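Local coordinates for protein chitinase (Paenibacillus sp. FPU-7, PDB 5GZT) that probably hydrolyses internal beta-1,4 linkages between N-acetylglucosamine units in chitin and chitodextrins, as an endo-acting family 18 glycosidase with two such catalytic-type domains, at residues B[483-488]-B[495-500]; B[533-538]-B[595-600]. One frame throughout, in Å; residues are numbered along the deposited sequence.

Contact 1. Residues B[483-488]-B[495-500]; sequences TYDLHG and SHHTAV
Ser495 meets His487 at the start of the contact. Its CB lies 3.9 Å from His487 CG, at an oblique approach to the ring. The side chain of His496 points away, and its NE2 is hydrogen-bonded to Asp582 OD2. His496 O sits in the plane of the His487 ring, 3.1 Å from CD2 at the edge. The two ring nitrogens of His487 are held by Asp491 and by the backbone N of Leu508, which fixes the rotation of that ring.

His497 O takes a nearly straight hydrogen bond from Leu486 N (2.8 Å, 168° at the hydrogen), in the carbonyl plane and on a lone pair. Tyr484 CA brings a CA-H...O contact to the same oxygen at 3.2 Å, and Leu486 CB and CG also close on it. The His497 ring presents its CD2 edge, in plane, to Asp485 N, while His497 CB packs 3.2 Å from His487 O. The ring runs alongside the Asp485 carboxylate, planes 18° apart, and meets the Tyr534 ring. Replacing this histidine with alanine is likely to leave a gap beside Asp485 N and take from the Tyr534 ring its neighbour.

Thr498 CG2 lies over the centre of one face of the His497 ring, 3.9 Å above its plane. With chi1 at -168°, Thr498 OG1 stands opposite its own backbone N and reaches Thr483 O, to which it donates a hydrogen bond of 2.7 Å on a lone pair. Lys608 NZ is also hydrogen-bonded to Thr498 OG1, so the oxygen has two polar partners.

Both segments belong to the loop between strand 478-481 and helix 510-519 of the first family 18 barrel. Thr483 touches helix 510-519, Val500 packs on helix 602-614, and Tyr484 and His497 lean on strand 534-538.

Contact 2. Residues B[533-538]-B[595-600]; sequences FYSRVW and TFISYE
Arg536 and Ser598 form an antiparallel hydrogen-bonded pair, and Trp538 and Phe596 form the next one. Between them Val537 and Ile597 make a non-hydrogen-bonded pair. Strands 534-538 and 596-598 run 4.7 Å apart at an angle of 151°. They are neighbours in a five-stranded antiparallel sheet, consistent with the small alpha+beta insertion domain found in many family 18 chitinases. Four backbone bonds join them. Ser598 N to Arg536 O is the shortest, at 2.8 Å. Arg536 N to Ser598 O is less straight. CA-H...O contacts from Val537, Ile597 and Thr595 fill in between these bonds.

Trp538 and Phe596 share one face of the sheet. Their side chains run side by side and point the same way. The rings form an offset edge-to-face pair: the edge of Phe596 is turned to the face of the Trp538 six-membered ring, with centroids 5.4 Å apart and planes at 75°. Phe596 CD1 comes within 3.4 Å of Trp538 CE3. The Phe596 ring also meets Tyr589 of the adjoining strand 587-591. Ser598 CB lies near the plane of the Trp538 ring, at its edge beside CZ3.

Val537 and Ile597 take the other face, where both also pack on Ile562 of strand 561-563. Val537 CG1 touches Thr595 CG2 at 3.8 Å, the two side chains meeting at a slant.

Ser535 turns toward the second strand. With chi1 at 58°, its OG is tucked between backbone N and carbonyl carbon and bonds to Ile562 O. Its CB packs on Tyr599 CB and presses tightly on Ile597 CG2, at 3.4 Å.

Overall arrangement
The centres of contact 1 and contact 2 are about 9 Å apart, and both segments of contact 1 precede those of contact 2 in the sequence. Asp485 joins them most directly. Its OD1 makes a salt bridge with Arg536 NE at 2.8 Å and a probable hydrogen bond with Tyr534 OH at 2.5 Å, so one oxygen probably has two polar partners. Ser598 OG lies 3.0 Å from His497 N, and Gly488 O packs 3.0 Å from Trp538 CZ2. The barrel loop is thus fastened to the strands of the probable insertion domain. Neither contact includes a ligand of the sodium ion, though the Tyr599 side chain lies about 5 Å from a bound formic acid, probably from crystallisation.

Contact 1. Residues B[483-488]-B[495-500]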
loop_
_atom_site.group_PDB
_atom_site.type_symbol
_atom_site.label_atom_id
_atom_site.label_comp_id
_atom_site.label_asym_id
_atom_site.label_seq_id
_atom_site.Cartn_x
_atom_site.Cartn_y
_atom_site.Cartn_z
ATOM N N THR B 483 -1.965 -11.472 -7.868
ATOM C CA THR B 483 -2.001 -12.785 -7.292
ATOM C C THR B 483 -3.435 -13.092 -6.729
ATOM O O THR B 483 -3.574 -13.467 -5.549
ATOM C CB THR B 483 -0.915 -12.950 -6.219
ATOM O OG1 THR B 483 -0.932 -11.835 -5.328
ATOM C CG2 THR B 483 0.500 -13.140 -6.915
ATOM N N TYR B 484 -4.430 -13.032 -7.619
ATOM C CA TYR B 484 -5.823 -13.331 -7.332
ATOM C C TYR B 484 -6.448 -13.700 -8.649
ATOM O O TYR B 484 -5.756 -13.639 -9.686
ATOM C CB TYR B 484 -6.497 -12.154 -6.647
ATOM C CG TYR B 484 -6.256 -10.779 -7.214
ATOM C CD1 TYR B 484 -6.771 -10.414 -8.447
ATOM C CD2 TYR B 484 -5.540 -9.824 -6.491
ATOM C CE1 TYR B 484 -6.601 -9.143 -8.937
ATOM C CE2 TYR B 484 -5.339 -8.552 -6.985
ATOM C CZ TYR B 484 -5.869 -8.203 -8.200
ATOM O OH TYR B 484 -5.685 -6.914 -8.691
ATOM N N ASP B 485 -7.682 -14.156 -8.632
ATOM C CA ASP B 485 -8.279 -14.881 -9.689
ATOM C C ASP B 485 -7.410 -15.998 -10.242
ATOM O O ASP B 485 -7.490 -16.303 -11.424
ATOM C CB ASP B 485 -8.638 -13.915 -10.846
ATOM C CG ASP B 485 -9.540 -12.788 -10.381
ATOM O OD1 ASP B 485 -10.448 -12.984 -9.530
ATOM O OD2 ASP B 485 -9.265 -11.660 -10.796
ATOM N N LEU B 486 -6.638 -16.661 -9.390
ATOM C CA LEU B 486 -5.732 -17.663 -9.861
ATOM C C LEU B 486 -6.458 -18.862 -10.358
ATOM O O LEU B 486 -5.911 -19.620 -11.149
ATOM C CB LEU B 486 -4.720 -17.994 -8.787
ATOM C CG LEU B 486 -3.862 -16.771 -8.513
ATOM C CD1 LEU B 486 -2.811 -17.125 -7.460
ATOM C CD2 LEU B 486 -3.054 -16.266 -9.721
ATOM N N HIS B 487 -7.620 -19.116 -9.782
ATOM C CA HIS B 487 -8.513 -20.237 -10.117
ATOM C C HIS B 487 -9.894 -19.688 -10.003
ATOM O O HIS B 487 -10.093 -18.658 -9.310
ATOM C CB HIS B 487 -8.331 -21.409 -9.142
ATOM C CG HIS B 487 -6.973 -22.051 -9.289
ATOM N ND1 HIS B 487 -6.630 -22.758 -10.432
ATOM C CD2 HIS B 487 -5.851 -21.948 -8.556
ATOM C CE1 HIS B 487 -5.353 -23.109 -10.358
ATOM N NE2 HIS B 487 -4.868 -22.624 -9.231
ATOM N N GLY B 488 -10.856 -20.363 -10.566
ATOM C CA GLY B 488 -12.204 -19.725 -10.681
ATOM C C GLY B 488 -13.175 -20.649 -11.319
ATOM O O GLY B 488 -12.766 -21.744 -11.690
ATOM N N SER B 495 -10.777 -24.663 -6.366
ATOM C CA SER B 495 -9.523 -24.419 -5.700
ATOM C C SER B 495 -9.504 -23.038 -5.115
ATOM O O SER B 495 -10.516 -22.367 -5.026
ATOM C CB SER B 495 -8.330 -24.656 -6.678
ATOM O OG SER B 495 -7.086 -24.766 -5.953
ATOM N N HIS B 496 -8.359 -22.618 -4.620
ATOM C CA HIS B 496 -8.168 -21.270 -4.028
ATOM C C HIS B 496 -7.835 -20.301 -5.081
ATOM O O HIS B 496 -7.025 -20.612 -5.989
ATOM C CB HIS B 496 -7.009 -21.270 -3.015
ATOM C CG HIS B 496 -7.166 -22.286 -1.941
ATOM N ND1 HIS B 496 -8.213 -22.253 -1.037
ATOM C CD2 HIS B 496 -6.449 -23.393 -1.642
ATOM C CE1 HIS B 496 -8.152 -23.322 -0.256
ATOM N NE2 HIS B 496 -7.065 -24.014 -0.575
ATOM N N HIS B 497 -8.431 -19.111 -5.040
ATOM C CA HIS B 497 -8.150 -18.062 -6.039
ATOM C C HIS B 497 -7.036 -17.093 -5.672
ATOM O O HIS B 497 -6.526 -16.389 -6.577
ATOM C CB HIS B 497 -9.458 -17.323 -6.446
ATOM C CG HIS B 497 -9.686 -15.979 -5.846
ATOM N ND1 HIS B 497 -10.529 -15.755 -4.767
ATOM C CD2 HIS B 497 -9.315 -14.760 -6.280
ATOM C CE1 HIS B 497 -10.590 -14.463 -4.517
ATOM N NE2 HIS B 497 -9.885 -13.837 -5.450
ATOM N N THR B 498 -6.686 -17.012 -4.383
ATOM C CA THR B 498 -5.755 -15.999 -3.949
ATOM C C THR B 498 -4.907 -16.525 -2.769
ATOM O O THR B 498 -4.476 -15.795 -1.916
ATOM C CB THR B 498 -6.410 -14.635 -3.713
ATOM O OG1 THR B 498 -5.384 -13.601 -3.566
ATOM C CG2 THR B 498 -7.330 -14.640 -2.474
ATOM N N ALA B 499 -4.610 -17.818 -2.802
ATOM C CA ALA B 499 -3.853 -18.408 -1.683
ATOM C C ALA B 499 -2.402 -17.999 -1.600
ATOM O O ALA B 499 -1.783 -17.732 -2.636
ATOM C CB ALA B 499 -3.929 -19.903 -1.790
ATOM N N VAL B 500 -1.870 -17.988 -0.385
ATOM C CA VAL B 500 -0.484 -17.664 -0.172
ATOM C C VAL B 500 0.436 -18.799 -0.730
ATOM O O VAL B 500 1.432 -18.485 -1.350
ATOM C CB VAL B 500 -0.130 -17.491 1.309
ATOM C CG1 VAL B 500 1.266 -17.027 1.460
ATOM C CG2 VAL B 500 -0.992 -16.472 1.985
#

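Contact 2. Residues B[533-538]-B[595-600]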
loop_
_atom_site.group_PDB
_atom_site.type_symbol
_atom_site.label_atom_id
_atom_site.label_comp_id
_atom_site.label_asym_id
_atom_site.label_seq_id
_atom_site.Cartn_x
_atom_site.Cartn_y
_atom_site.Cartn_z
ATOM N N PHE B 533 -10.434 -8.543 -1.910
ATOM C CA PHE B 533 -11.503 -8.307 -0.974
ATOM C C PHE B 533 -12.777 -8.843 -1.539
ATOM O O PHE B 533 -13.926 -8.355 -1.219
ATOM C CB PHE B 533 -11.632 -6.831 -0.596
ATOM C CG PHE B 533 -10.472 -6.259 0.223
ATOM C CD1 PHE B 533 -9.317 -6.937 0.514
ATOM C CD2 PHE B 533 -10.602 -4.949 0.724
ATOM C CE1 PHE B 533 -8.317 -6.381 1.264
ATOM C CE2 PHE B 533 -9.591 -4.373 1.468
ATOM C CZ PHE B 533 -8.427 -5.067 1.691
ATOM N N TYR B 534 -12.622 -9.919 -2.328
ATOM C CA TYR B 534 -13.734 -10.604 -2.930
ATOM C C TYR B 534 -13.393 -12.079 -3.102
ATOM O O TYR B 534 -12.218 -12.499 -2.898
ATOM C CB TYR B 534 -14.135 -9.913 -4.254
ATOM C CG TYR B 534 -13.082 -10.140 -5.320
ATOM C CD1 TYR B 534 -11.964 -9.349 -5.393
ATOM C CD2 TYR B 534 -13.162 -11.233 -6.169
ATOM C CE1 TYR B 534 -10.921 -9.644 -6.313
ATOM C CE2 TYR B 534 -12.154 -11.501 -7.107
ATOM C CZ TYR B 534 -11.031 -10.694 -7.158
ATOM O OH TYR B 534 -10.041 -11.006 -8.050
ATOM N N SER B 535 -14.414 -12.884 -3.336
ATOM C CA SER B 535 -14.284 -14.290 -3.484
ATOM C C SER B 535 -14.514 -14.731 -4.946
ATOM O O SER B 535 -15.156 -13.992 -5.724
ATOM C CB SER B 535 -15.348 -14.979 -2.666
ATOM O OG SER B 535 -16.642 -14.559 -3.047
ATOM N N ARG B 536 -14.085 -15.942 -5.246
ATOM C CA ARG B 536 -14.460 -16.673 -6.476
ATOM C C ARG B 536 -15.323 -17.810 -6.024
ATOM O O ARG B 536 -15.006 -18.454 -4.984
ATOM C CB ARG B 536 -13.239 -17.198 -7.248
ATOM C CG ARG B 536 -12.499 -16.083 -7.930
ATOM C CD ARG B 536 -13.211 -15.797 -9.299
ATOM N NE ARG B 536 -12.745 -14.551 -9.889
ATOM C CZ ARG B 536 -13.380 -13.926 -10.866
ATOM N NH1 ARG B 536 -14.412 -14.476 -11.464
ATOM N NH2 ARG B 536 -12.951 -12.776 -11.245
ATOM N N VAL B 537 -16.407 -18.051 -6.786
ATOM C CA VAL B 537 -17.488 -18.919 -6.451
ATOM C C VAL B 537 -17.597 -20.012 -7.492
ATOM O O VAL B 537 -17.414 -19.714 -8.695
ATOM C CB VAL B 537 -18.815 -18.109 -6.420
ATOM C CG1 VAL B 537 -19.966 -18.956 -6.028
ATOM C CG2 VAL B 537 -18.751 -16.978 -5.398
ATOM N N TRP B 538 -17.884 -21.246 -7.049
ATOM C CA TRP B 538 -18.310 -22.331 -7.910
ATOM C C TRP B 538 -19.645 -22.857 -7.420
ATOM O O TRP B 538 -19.817 -23.078 -6.211
ATOM C CB TRP B 538 -17.368 -23.509 -7.863
ATOM C CG TRP B 538 -16.057 -23.417 -8.532
ATOM C CD1 TRP B 538 -15.628 -24.189 -9.624
ATOM C CD2 TRP B 538 -14.902 -22.696 -8.092
ATOM N NE1 TRP B 538 -14.319 -23.931 -9.876
ATOM C CE2 TRP B 538 -13.837 -23.051 -8.942
ATOM C CE3 TRP B 538 -14.637 -21.855 -6.995
ATOM C CZ2 TRP B 538 -12.534 -22.540 -8.775
ATOM C CZ3 TRP B 538 -13.372 -21.310 -6.844
ATOM C CH2 TRP B 538 -12.320 -21.688 -7.720
ATOM N N THR B 595 -22.505 -24.962 -3.136
ATOM C CA THR B 595 -21.668 -23.817 -3.489
ATOM C C THR B 595 -20.377 -23.725 -2.686
ATOM O O THR B 595 -20.428 -23.741 -1.442
ATOM C CB THR B 595 -22.496 -22.563 -3.331
ATOM O OG1 THR B 595 -23.691 -22.724 -4.087
ATOM C CG2 THR B 595 -21.778 -21.400 -3.741
ATOM N N PHE B 596 -19.273 -23.546 -3.392
ATOM C CA PHE B 596 -17.932 -23.382 -2.840
ATOM C C PHE B 596 -17.430 -21.952 -3.071
ATOM O O PHE B 596 -17.547 -21.395 -4.163
ATOM C CB PHE B 596 -16.960 -24.384 -3.490
ATOM C CG PHE B 596 -15.550 -24.157 -3.168
ATOM C CD1 PHE B 596 -14.828 -23.268 -3.888
ATOM C CD2 PHE B 596 -14.915 -24.847 -2.122
ATOM C CE1 PHE B 596 -13.509 -23.056 -3.604
ATOM C CE2 PHE B 596 -13.590 -24.617 -1.819
ATOM C CZ PHE B 596 -12.894 -23.728 -2.554
ATOM N N ILE B 597 -16.888 -21.334 -2.023
ATOM C CA ILE B 597 -16.498 -19.929 -2.089
ATOM C C ILE B 597 -15.079 -19.843 -1.594
ATOM O O ILE B 597 -14.806 -20.156 -0.410
ATOM C CB ILE B 597 -17.425 -19.068 -1.200
ATOM C CG1 ILE B 597 -18.853 -19.150 -1.712
ATOM C CG2 ILE B 597 -16.951 -17.635 -1.178
ATOM C CD1 ILE B 597 -19.983 -18.441 -0.977
ATOM N N SER B 598 -14.186 -19.341 -2.436
ATOM C CA SER B 598 -12.832 -19.129 -2.085
ATOM C C SER B 598 -12.662 -17.689 -1.819
ATOM O O SER B 598 -13.011 -16.926 -2.652
ATOM C CB SER B 598 -11.870 -19.532 -3.233
ATOM O OG SER B 598 -10.601 -18.971 -3.024
ATOM N N TYR B 599 -11.966 -17.321 -0.745
ATOM C CA TYR B 599 -11.891 -15.934 -0.355
ATOM C C TYR B 599 -10.630 -15.643 0.479
ATOM O O TYR B 599 -9.754 -16.519 0.634
ATOM C CB TYR B 599 -13.228 -15.492 0.353
ATOM C CG TYR B 599 -13.437 -15.974 1.790
ATOM C CD1 TYR B 599 -13.841 -17.280 2.046
ATOM C CD2 TYR B 599 -13.349 -15.102 2.890
ATOM C CE1 TYR B 599 -14.029 -17.771 3.305
ATOM C CE2 TYR B 599 -13.629 -15.578 4.160
ATOM C CZ TYR B 599 -13.962 -16.920 4.343
ATOM O OH TYR B 599 -14.192 -17.426 5.574
ATOM N N GLU B 600 -10.523 -14.396 0.892
ATOM C CA GLU B 600 -9.405 -13.821 1.587
ATOM C C GLU B 600 -10.069 -13.242 2.887
ATOM O O GLU B 600 -11.085 -12.567 2.807
ATOM C CB GLU B 600 -8.959 -12.626 0.819
ATOM C CG GLU B 600 -7.734 -11.954 1.366
ATOM C CD GLU B 600 -6.414 -12.528 0.764
ATOM O OE1 GLU B 600 -5.954 -13.565 1.249
ATOM O OE2 GLU B 600 -5.841 -11.933 -0.179
#